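Local coordinates for putative methyltransferase protein (Bacteroides fragilis, PDB 5BP9) that binds S-adenosyl-L-homocysteine and is probably an S-adenosylmethionine-dependent methyltransferase whose substrate is not established, at residues 90-102 with 265-277. Numbering follows the deposited sequence.
Sequences MPLLERTALAMAT and IKEGKHYDYLARL
Leu93 and Leu274, whose CA atoms lie 5.9 Å apart, form the apolar middle of this contact between helix 92-100 and the hairpin of strands 265-267 and 272-277. Leu93 lays its fork over both strands: CD1 rests on the backbone of Tyr273, 3.6 Å from its N, while CD2 lies 3.7 Å from Lys266 O and also meets Leu274 CB. Leu274 has CG anti to the backbone N (chi1 178°), which carries its fork to the helix; both methyls touch Ala97 CB, and CD2 also reaches Thr96 CG2 at 3.8 Å. Further along, selenomethionine Met100 and Ile265 meet tip to tip, SE against CG2 at 3.8 Å. The methyl CE of Met100 approaches NH2 of Arg276, whose guanidinium carries Ile265 CD1 over the centre of one face and is salt-bridged through NH1 to Glu263. Strand 260-267 is an edge of the mixed seven-stranded sheet and its neighbour 272-279 alone runs against the others, the 3-2-1-4-5-7-6 order of class I (Rossmann-like) methyltransferases; the helix packs on that sheet with its axis 8.5 Å from strand 272-277, nearly parallel to it. A classic beta bulge places Ile265 and Lys266 both opposite Leu274, whose O accepts from both of their backbone N atoms. Polar contact across the interface is made by Lys266. Its aliphatic chain crosses Leu92 at about a right angle, CD 3.9 Å from Leu92 CG, then bends at chi3 (-81°) so that NZ donates to Thr96 OG1 at 2.9 Å. That hydroxyl in turn donates to Leu92 O, one helical turn back, from above the carbonyl plane; Thr96 N reaches the same oxygen from the opposite face. On the far side of the helix, Glu94 pairs with Arg85, a residue of the S-adenosyl-L-homocysteine site.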
HETATM    1  N   MSE A  90       4.927  14.920   0.528  1.00 41.77           N
HETATM    2  CA  MSE A  90       5.100  13.478   0.541  1.00 45.81           C
HETATM    3  C   MSE A  90       6.544  13.138   0.553  1.00 31.50           C
HETATM    4  O   MSE A  90       7.368  13.933   0.105  1.00 31.88           O
HETATM    5  CB  MSE A  90       4.569  12.845  -0.707  1.00 46.27           C
HETATM    6  CG  MSE A  90       3.079  12.807  -0.634  1.00 38.90           C
HETATM    7 SE   MSE A  90       2.765  12.261  -2.439  1.00 53.89          SE
HETATM    8  CE  MSE A  90       0.878  12.698  -2.097  1.00 63.10           C
ATOM      9  N   PRO A  91       6.861  11.933   1.052  1.00 25.69           N
ATOM     10  CA  PRO A  91       8.272  11.551   1.064  1.00 23.13           C
ATOM     11  C   PRO A  91       8.889  11.285  -0.307  1.00 20.12           C
ATOM     12  O   PRO A  91       8.167  11.065  -1.273  1.00 19.12           O
ATOM     13  CB  PRO A  91       8.317  10.314   1.967  1.00 28.21           C
ATOM     14  CG  PRO A  91       6.952   9.804   2.055  1.00 34.12           C
ATOM     15  CD  PRO A  91       6.027  10.935   1.786  1.00 27.37           C
ATOM     16  N   LEU A  92      10.218  11.344  -0.363  1.00 19.97           N
ATOM     17  CA  LEU A  92      10.984  11.206  -1.599  1.00 18.71           C
ATOM     18  C   LEU A  92      10.517  10.078  -2.510  1.00 20.20           C
ATOM     19  O   LEU A  92      10.294  10.281  -3.701  1.00 18.66           O
ATOM     20  CB  LEU A  92      12.453  10.994  -1.256  1.00 23.13           C
ATOM     21  CG  LEU A  92      13.403  10.766  -2.428  1.00 29.24           C
ATOM     22  CD1 LEU A  92      13.453  12.013  -3.305  1.00 39.19           C
ATOM     23  CD2 LEU A  92      14.787  10.399  -1.912  1.00 48.97           C
ATOM     24  N   LEU A  93      10.364   8.884  -1.953  1.00 17.85           N
ATOM     25  CA  LEU A  93      10.059   7.738  -2.811  1.00 18.15           C
ATOM     26  C   LEU A  93       8.673   7.847  -3.415  1.00 14.48           C
ATOM     27  O   LEU A  93       8.464   7.440  -4.574  1.00 17.23           O
ATOM     28  CB  LEU A  93      10.236   6.423  -2.068  1.00 18.65           C
ATOM     29  CG  LEU A  93      11.646   6.172  -1.496  1.00 19.21           C
ATOM     30  CD1 LEU A  93      11.658   4.841  -0.752  1.00 22.32           C
ATOM     31  CD2 LEU A  93      12.712   6.184  -2.570  1.00 22.47           C
ATOM     32  N   GLU A  94       7.751   8.416  -2.660  1.00 15.45           N
ATOM     33  CA  GLU A  94       6.387   8.609  -3.133  1.00 15.90           C
ATOM     34  C   GLU A  94       6.318   9.705  -4.190  1.00 15.49           C
ATOM     35  O   GLU A  94       5.669   9.524  -5.227  1.00 17.37           O
ATOM     36  CB  GLU A  94       5.431   8.889  -1.972  1.00 18.03           C
ATOM     37  CG  GLU A  94       5.339   7.712  -1.002  1.00 21.66           C
ATOM     38  CD  GLU A  94       4.480   8.005   0.202  1.00 26.86           C
ATOM     39  OE1 GLU A  94       3.657   8.934   0.142  1.00 22.52           O
ATOM     40  OE2 GLU A  94       4.643   7.299   1.225  1.00 31.89           O
ATOM     41  N   ARG A  95       7.010  10.820  -3.947  1.00 17.61           N
ATOM     42  CA  ARG A  95       7.069  11.902  -4.927  1.00 17.45           C
ATOM     43  C   ARG A  95       7.644  11.399  -6.244  1.00 17.07           C
ATOM     44  O   ARG A  95       7.153  11.751  -7.329  1.00 18.96           O
ATOM     45  CB  ARG A  95       7.910  13.087  -4.403  1.00 25.26           C
ATOM     46  CG  ARG A  95       7.360  13.772  -3.169  1.00 28.03           C
ATOM     47  CD  ARG A  95       8.089  15.088  -2.888  1.00 39.84           C
ATOM     48  NE  ARG A  95       9.555  14.955  -2.800  1.00 32.11           N
ATOM     49  CZ  ARG A  95      10.275  14.813  -1.678  1.00 29.57           C
ATOM     50  NH1 ARG A  95       9.705  14.741  -0.475  1.00 40.34           N
ATOM     51  NH2 ARG A  95      11.600  14.724  -1.759  1.00 35.81           N
ATOM     52  N   THR A  96       8.684  10.567  -6.148  1.00 17.62           N
ATOM     53  CA  THR A  96       9.374  10.031  -7.305  1.00 18.03           C
ATOM     54  C   THR A  96       8.410   9.170  -8.117  1.00 17.45           C
ATOM     55  O   THR A  96       8.310   9.287  -9.334  1.00 17.37           O
ATOM     56  CB  THR A  96      10.612   9.201  -6.877  1.00 17.30           C
ATOM     57  OG1 THR A  96      11.525  10.050  -6.154  1.00 19.50           O
ATOM     58  CG2 THR A  96      11.313   8.586  -8.092  1.00 18.43           C
ATOM     59  N   ALA A  97       7.682   8.306  -7.425  1.00 14.71           N
ATOM     60  CA  ALA A  97       6.697   7.465  -8.089  1.00 14.43           C
ATOM     61  C   ALA A  97       5.564   8.232  -8.775  1.00 13.90           C
ATOM     62  O   ALA A  97       5.231   7.915  -9.905  1.00 15.93           O
ATOM     63  CB  ALA A  97       6.142   6.445  -7.097  1.00 15.80           C
ATOM     64  N   LEU A  98       4.973   9.224  -8.107  1.00 14.55           N
ATOM     65  CA  LEU A  98       3.905  10.006  -8.710  1.00 16.21           C
ATOM     66  C   LEU A  98       4.335  10.721  -9.976  1.00 16.36           C
ATOM     67  O   LEU A  98       3.602  10.721 -10.955  1.00 19.97           O
ATOM     68  CB  LEU A  98       3.294  11.017  -7.720  1.00 17.08           C
ATOM     69  CG  LEU A  98       2.667  10.459  -6.445  1.00 20.83           C
ATOM     70  CD1 LEU A  98       1.877  11.556  -5.753  1.00 29.03           C
ATOM     71  CD2 LEU A  98       1.796   9.227  -6.677  1.00 22.57           C
ATOM     72  N   ALA A  99       5.545  11.282  -9.968  1.00 16.14           N
ATOM     73  CA  ALA A  99       6.072  11.969 -11.145  1.00 17.45           C
ATOM     74  C   ALA A  99       6.274  11.044 -12.349  1.00 18.08           C
ATOM     75  O   ALA A  99       6.148  11.485 -13.512  1.00 23.09           O
ATOM     76  CB  ALA A  99       7.361  12.682 -10.773  1.00 22.23           C
HETATM   77  N   MSE A 100       6.563   9.770 -12.071  1.00 15.65           N
HETATM   78  CA  MSE A 100       6.797   8.749 -13.092  1.00 18.51           C
HETATM   79  C   MSE A 100       5.533   8.096 -13.610  1.00 18.52           C
HETATM   80  O   MSE A 100       5.562   7.455 -14.648  1.00 20.47           O
HETATM   81  CB  MSE A 100       7.643   7.598 -12.513  1.00 20.86           C
HETATM   82  CG  MSE A 100       9.075   8.005 -12.368  1.00 24.45           C
HETATM   83 SE   MSE A 100       9.885   6.568 -11.306  1.00 24.86          SE
HETATM   84  CE  MSE A 100       9.864   5.256 -12.743  1.00 19.91           C
ATOM     85  N   ALA A 101       4.425   8.250 -12.881  1.00 16.35           N
ATOM     86  CA  ALA A 101       3.191   7.583 -13.192  1.00 16.92           C
ATOM     87  C   ALA A 101       2.572   8.183 -14.439  1.00 16.71           C
ATOM     88  O   ALA A 101       2.386   9.401 -14.520  1.00 18.69           O
ATOM     89  CB  ALA A 101       2.227   7.690 -12.028  1.00 17.12           C
ATOM     90  N   THR A 102       2.223   7.313 -15.389  1.00 17.86           N
ATOM     91  CA  THR A 102       1.636   7.753 -16.644  1.00 17.79           C
ATOM     92  C   THR A 102       0.444   6.914 -17.042  1.00 17.62           C
ATOM     93  O   THR A 102       0.217   5.813 -16.533  1.00 18.63           O
ATOM     94  CB  THR A 102       2.660   7.757 -17.816  1.00 18.46           C
ATOM     95  OG1 THR A 102       3.069   6.427 -18.169  1.00 21.57           O
ATOM     96  CG2 THR A 102       3.875   8.574 -17.456  1.00 22.88           C
ATOM     97  N   ILE A 265      14.753   1.678  -8.712  1.00 18.00           N
ATOM     98  CA  ILE A 265      14.613   3.056  -9.250  1.00 18.54           C
ATOM     99  C   ILE A 265      15.292   4.086  -8.348  1.00 22.33           C
ATOM    100  O   ILE A 265      16.013   4.974  -8.834  1.00 25.68           O
ATOM    101  CB  ILE A 265      13.115   3.444  -9.437  1.00 18.16           C
ATOM    102  CG1 ILE A 265      12.425   2.494 -10.429  1.00 21.52           C
ATOM    103  CG2 ILE A 265      12.936   4.902  -9.868  1.00 22.31           C
ATOM    104  CD1 ILE A 265      13.024   2.403 -11.823  1.00 27.54           C
ATOM    105  N   LYS A 266      15.046   3.997  -7.038  1.00 18.60           N
ATOM    106  CA  LYS A 266      15.641   4.923  -6.089  1.00 22.37           C
ATOM    107  C   LYS A 266      15.749   4.350  -4.681  1.00 23.61           C
ATOM    108  O   LYS A 266      14.845   3.650  -4.212  1.00 20.48           O
ATOM    109  CB  LYS A 266      14.810   6.204  -6.029  1.00 25.06           C
ATOM    110  CG  LYS A 266      15.511   7.345  -5.286  1.00 32.83           C
ATOM    111  CD  LYS A 266      14.788   8.660  -5.459  1.00 50.70           C
ATOM    112  CE  LYS A 266      15.114   9.329  -6.782  1.00 54.46           C
ATOM    113  NZ  LYS A 266      14.268  10.538  -6.992  1.00 57.43           N
ATOM    114  N   GLU A 267      16.835   4.701  -3.987  1.00 26.86           N
ATOM    115  CA  GLU A 267      16.993   4.385  -2.568  1.00 26.10           C
ATOM    116  C   GLU A 267      16.749   5.610  -1.700  1.00 28.35           C
ATOM    117  O   GLU A 267      17.127   6.723  -2.058  1.00 31.29           O
ATOM    118  CB  GLU A 267      18.392   3.860  -2.301  1.00 39.22           C
ATOM    119  CG  GLU A 267      18.693   2.611  -3.088  1.00 38.40           C
ATOM    120  CD  GLU A 267      19.936   1.900  -2.608  1.00 63.80           C
ATOM    121  OE1 GLU A 267      21.012   2.135  -3.193  1.00 71.83           O
ATOM    122  OE2 GLU A 267      19.830   1.119  -1.642  1.00 62.58           O
ATOM    123  N   GLY A 268      16.136   5.373  -0.541  1.00 26.18           N
ATOM    124  CA  GLY A 268      15.990   6.366   0.507  1.00 29.24           C
ATOM    125  C   GLY A 268      17.150   6.176   1.462  1.00 28.93           C
ATOM    126  O   GLY A 268      18.075   5.391   1.191  1.00 31.13           O
ATOM    127  N   LYS A 269      17.084   6.871   2.590  1.00 26.28           N
ATOM    128  CA  LYS A 269      18.159   6.880   3.579  1.00 29.36           C
ATOM    129  C   LYS A 269      17.866   6.020   4.822  1.00 43.51           C
ATOM    130  O   LYS A 269      18.626   6.068   5.798  1.00 46.67           O
ATOM    131  CB  LYS A 269      18.452   8.335   3.985  1.00 40.28           C
ATOM    132  CG  LYS A 269      18.965   9.195   2.836  1.00 42.82           C
ATOM    133  CD  LYS A 269      19.317  10.606   3.286  1.00 82.94           C
ATOM    134  CE  LYS A 269      19.813  11.459   2.124  1.00 63.87           C
ATOM    135  NZ  LYS A 269      21.195  11.101   1.692  1.00 78.10           N
ATOM    136  N   HIS A 270      16.795   5.222   4.783  1.00 36.62           N
ATOM    137  CA  HIS A 270      16.388   4.397   5.931  1.00 34.21           C
ATOM    138  C   HIS A 270      16.010   2.980   5.458  1.00 30.87           C
ATOM    139  O   HIS A 270      14.931   2.458   5.780  1.00 37.69           O
ATOM    140  CB  HIS A 270      15.235   5.089   6.678  1.00 45.72           C
ATOM    141  N   TYR A 271      16.911   2.376   4.683  1.00 22.28           N
ATOM    142  CA  TYR A 271      16.772   0.987   4.180  1.00 20.67           C
ATOM    143  C   TYR A 271      15.551   0.780   3.264  1.00 21.81           C
ATOM    144  O   TYR A 271      15.134  -0.342   3.013  1.00 21.33           O
ATOM    145  CB  TYR A 271      16.768  -0.049   5.327  1.00 23.85           C
ATOM    146  CG  TYR A 271      18.023  -0.022   6.167  1.00 26.56           C
ATOM    147  CD1 TYR A 271      19.193  -0.617   5.710  1.00 41.33           C
ATOM    148  CD2 TYR A 271      18.034   0.610   7.387  1.00 33.70           C
ATOM    149  CE1 TYR A 271      20.357  -0.591   6.473  1.00 51.37           C
ATOM    150  CE2 TYR A 271      19.195   0.662   8.166  1.00 36.08           C
ATOM    151  CZ  TYR A 271      20.351   0.053   7.703  1.00 43.41           C
ATOM    152  OH  TYR A 271      21.513   0.086   8.459  1.00 56.65           O
ATOM    153  N   ASP A 272      15.029   1.886   2.759  1.00 18.86           N
ATOM    154  CA  ASP A 272      13.857   1.919   1.907  1.00 18.85           C
ATOM    155  C   ASP A 272      14.224   2.142   0.446  1.00 18.23           C
ATOM    156  O   ASP A 272      15.284   2.677   0.115  1.00 20.22           O
ATOM    157  CB  ASP A 272      12.815   2.952   2.378  1.00 19.34           C
ATOM    158  CG  ASP A 272      13.397   4.325   2.686  1.00 23.87           C
ATOM    159  OD1 ASP A 272      14.629   4.504   2.739  1.00 26.62           O
ATOM    160  OD2 ASP A 272      12.577   5.226   2.875  1.00 28.95           O
ATOM    161  N   TYR A 273      13.321   1.711  -0.434  1.00 15.37           N
ATOM    162  CA  TYR A 273      13.563   1.815  -1.859  1.00 15.29           C
ATOM    163  C   TYR A 273      12.270   1.832  -2.654  1.00 14.65           C
ATOM    164  O   TYR A 273      11.215   1.388  -2.155  1.00 15.31           O
ATOM    165  CB  TYR A 273      14.455   0.674  -2.349  1.00 16.28           C
ATOM    166  CG  TYR A 273      13.759  -0.659  -2.288  1.00 16.07           C
ATOM    167  CD1 TYR A 273      13.784  -1.394  -1.134  1.00 15.31           C
ATOM    168  CD2 TYR A 273      13.047  -1.145  -3.380  1.00 14.82           C
ATOM    169  CE1 TYR A 273      13.103  -2.591  -1.007  1.00 14.84           C
ATOM    170  CE2 TYR A 273      12.357  -2.358  -3.293  1.00 15.27           C
ATOM    171  CZ  TYR A 273      12.396  -3.079  -2.115  1.00 16.10           C
ATOM    172  OH  TYR A 273      11.696  -4.241  -2.056  1.00 16.33           O
ATOM    173  N   LEU A 274      12.391   2.339  -3.881  1.00 15.84           N
ATOM    174  CA  LEU A 274      11.326   2.308  -4.879  1.00 13.65           C
ATOM    175  C   LEU A 274      11.776   1.400  -5.987  1.00 14.82           C
ATOM    176  O   LEU A 274      12.889   1.576  -6.513  1.00 15.82           O
ATOM    177  CB  LEU A 274      11.016   3.699  -5.405  1.00 14.20           C
ATOM    178  CG  LEU A 274       9.931   3.803  -6.501  1.00 15.46           C
ATOM    179  CD1 LEU A 274       8.541   3.490  -5.957  1.00 17.12           C
ATOM    180  CD2 LEU A 274       9.976   5.157  -7.182  1.00 17.82           C
ATOM    181  N   ALA A 275      10.921   0.422  -6.330  1.00 15.76           N
ATOM    182  CA  ALA A 275      11.181  -0.497  -7.420  1.00 15.28           C
ATOM    183  C   ALA A 275      10.114  -0.391  -8.499  1.00 13.65           C
ATOM    184  O   ALA A 275       8.977   0.023  -8.242  1.00 14.94           O
ATOM    185  CB  ALA A 275      11.232  -1.932  -6.915  1.00 16.58           C
ATOM    186  N   ARG A 276      10.508  -0.778  -9.707  1.00 14.60           N
ATOM    187  CA  ARG A 276       9.602  -0.890 -10.862  1.00 13.15           C
ATOM    188  C   ARG A 276       9.552  -2.341 -11.285  1.00 15.11           C
ATOM    189  O   ARG A 276      10.598  -2.961 -11.508  1.00 17.94           O
ATOM    190  CB  ARG A 276      10.100  -0.026 -12.039  1.00 16.26           C
ATOM    191  CG  ARG A 276       9.191  -0.092 -13.259  1.00 17.12           C
ATOM    192  CD  ARG A 276       9.448   1.054 -14.231  1.00 23.97           C
ATOM    193  NE  ARG A 276      10.826   1.056 -14.708  1.00 22.28           N
ATOM    194  CZ  ARG A 276      11.450   2.106 -15.240  1.00 25.41           C
ATOM    195  NH1 ARG A 276      12.724   1.986 -15.647  1.00 25.60           N
ATOM    196  NH2 ARG A 276      10.821   3.268 -15.366  1.00 26.99           N
ATOM    197  N   LEU A 277       8.340  -2.879 -11.374  1.00 15.04           N
ATOM    198  CA  LEU A 277       8.104  -4.254 -11.791  1.00 14.34           C
ATOM    199  C   LEU A 277       7.375  -4.228 -13.149  1.00 15.03           C
ATOM    200  O   LEU A 277       6.415  -3.492 -13.343  1.00 15.82           O
ATOM    201  CB  LEU A 277       7.263  -5.015 -10.749  1.00 14.18           C
ATOM    202  CG  LEU A 277       7.770  -4.953  -9.294  1.00 19.35           C
ATOM    203  CD1 LEU A 277       6.716  -5.438  -8.290  1.00 18.83           C
ATOM    204  CD2 LEU A 277       9.038  -5.752  -9.113  1.00 28.72           C
TER